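Local coordinates for protein putative SnoaL-like polyketide cyclase (Shewanella denitrificans, PDB 3LZA) that is of unknown function but may act as a SnoaL-like polyketide cyclase, with an NTF2-like fold, at residues Q11-Y16 / E72-T77. Sequence-based numbering, arbitrary orientation.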
# COMPACT_ATOMS: atom_id res chain seq x y z
N GLN A 11 14.73 10.45 0.18
CA GLN A 11 16.05 10.21 0.80
C GLN A 11 15.92 9.96 2.31
O GLN A 11 16.60 9.05 2.86
CB GLN A 11 16.96 11.40 0.53
CG GLN A 11 17.30 11.57 -0.93
CD GLN A 11 18.22 12.74 -1.17
OE1 GLN A 11 19.01 13.11 -0.30
NE2 GLN A 11 18.15 13.33 -2.37
N LEU A 12 14.97 10.66 2.95
CA LEU A 12 14.62 10.39 4.37
C LEU A 12 14.16 8.97 4.55
O LEU A 12 14.59 8.27 5.47
CB LEU A 12 13.47 11.29 4.87
CG LEU A 12 13.82 12.59 5.56
CD1 LEU A 12 12.55 13.27 6.07
CD2 LEU A 12 14.82 12.33 6.69
N ALA A 13 13.25 8.52 3.67
CA ALA A 13 12.71 7.16 3.75
C ALA A 13 13.76 6.08 3.53
O ALA A 13 13.74 5.04 4.21
CB ALA A 13 11.58 6.96 2.77
N LEU A 14 14.68 6.31 2.60
CA LEU A 14 15.77 5.32 2.37
C LEU A 14 16.74 5.21 3.54
O LEU A 14 17.22 4.10 3.86
CB LEU A 14 16.52 5.60 1.05
CG LEU A 14 15.78 5.30 -0.26
CD1 LEU A 14 16.62 5.65 -1.50
CD2 LEU A 14 15.27 3.84 -0.33
N GLY A 15 16.97 6.35 4.19
CA GLY A 15 17.84 6.43 5.38
C GLY A 15 17.26 5.63 6.53
O GLY A 15 17.98 4.95 7.27
N TYR A 16 15.94 5.75 6.66
CA TYR A 16 15.17 5.03 7.67
C TYR A 16 15.19 3.54 7.41
O TYR A 16 15.56 2.77 8.29
CB TYR A 16 13.73 5.58 7.68
CG TYR A 16 12.80 4.86 8.61
CD1 TYR A 16 12.14 3.73 8.19
CD2 TYR A 16 12.59 5.30 9.92
CE1 TYR A 16 11.29 3.07 9.02
CE2 TYR A 16 11.75 4.63 10.78
CZ TYR A 16 11.10 3.50 10.35
OH TYR A 16 10.22 2.80 11.17
N GLU A 72 11.09 -2.32 -5.44
CA GLU A 72 10.79 -2.36 -6.89
C GLU A 72 10.47 -0.96 -7.38
O GLU A 72 10.88 -0.56 -8.48
CB GLU A 72 9.61 -3.29 -7.18
CG GLU A 72 9.87 -4.72 -6.82
CD GLU A 72 8.74 -5.66 -7.21
OE1 GLU A 72 8.38 -5.70 -8.41
OE2 GLU A 72 8.20 -6.37 -6.33
N HIS A 73 9.74 -0.22 -6.55
CA HIS A 73 9.31 1.12 -6.89
C HIS A 73 9.00 1.92 -5.62
O HIS A 73 8.44 1.38 -4.66
CB HIS A 73 8.06 1.09 -7.79
CG HIS A 73 7.67 2.45 -8.30
ND1 HIS A 73 8.58 3.32 -8.88
CD2 HIS A 73 6.49 3.11 -8.28
CE1 HIS A 73 7.96 4.43 -9.21
NE2 HIS A 73 6.69 4.34 -8.86
N MSE A 74 9.30 3.21 -5.67
CA MSE A 74 8.91 4.11 -4.59
C MSE A 74 8.52 5.44 -5.14
O MSE A 74 8.99 5.84 -6.23
CB MSE A 74 10.03 4.28 -3.55
CG MSE A 74 11.24 4.98 -4.05
SE MSE A 74 12.57 4.76 -2.70
CE MSE A 74 12.09 6.26 -1.54
N PHE A 75 7.61 6.10 -4.41
CA PHE A 75 7.11 7.42 -4.77
C PHE A 75 6.62 8.18 -3.57
O PHE A 75 6.51 7.61 -2.51
CB PHE A 75 5.98 7.32 -5.82
CG PHE A 75 4.84 6.41 -5.47
CD1 PHE A 75 4.87 5.05 -5.75
CD2 PHE A 75 3.68 6.94 -4.93
CE1 PHE A 75 3.74 4.25 -5.48
CE2 PHE A 75 2.58 6.15 -4.65
CZ PHE A 75 2.61 4.80 -4.93
N ASN A 76 6.35 9.49 -3.72
CA ASN A 76 5.80 10.24 -2.59
C ASN A 76 4.85 11.35 -2.99
O ASN A 76 4.91 11.88 -4.13
CB ASN A 76 6.94 10.86 -1.74
CG ASN A 76 7.66 11.99 -2.46
OD1 ASN A 76 8.36 11.76 -3.44
ND2 ASN A 76 7.42 13.23 -2.02
N THR A 77 4.00 11.70 -2.04
CA THR A 77 3.23 12.94 -2.08
C THR A 77 3.55 13.66 -0.77
O THR A 77 3.21 13.17 0.31
CB THR A 77 1.71 12.72 -2.23
OG1 THR A 77 1.42 12.19 -3.53
CG2 THR A 77 0.95 14.07 -2.03
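M74 reaches from strand 66-77, outermost of the sheet within this subunit, to A13 and L14 on helix 8-21, packing the N-terminal helix against the curved sheet of an NTF2-like alpha+beta fold, the SnoaL-like domain. No hydrogen bond joins 11-16 to 72-77. Polar links lie beside the contact: N76 OD1 accepts a hydrogen bond from Q10 NE2 of the same helix, while H73 NE2 bonds to D130 OD2 of the second subunit, placing the strand at the dimer interface.

The contact itself is purely apolar, and only 118 Å² is buried. The backbones stay well apart, the CA atoms of A13 and M74 being 9.7 Å from each other, and the long selenomethionine side chain spans the gap. M74 is modelled in two conformers, and the contacts hold for the one described. With chi1 at 67° its CG is flanked by its own N and C, and a bend at chi3 of -85° turns the methyl toward the helix. There CE of M74 comes within 4.4 Å of CB of A13, a loose contact. V81 of the adjacent strand 80-93 touches both residues. L14 supplies the closest approach, running obliquely across the M74 side chain: its CD2 branch lies 3.7 Å from SE of M74.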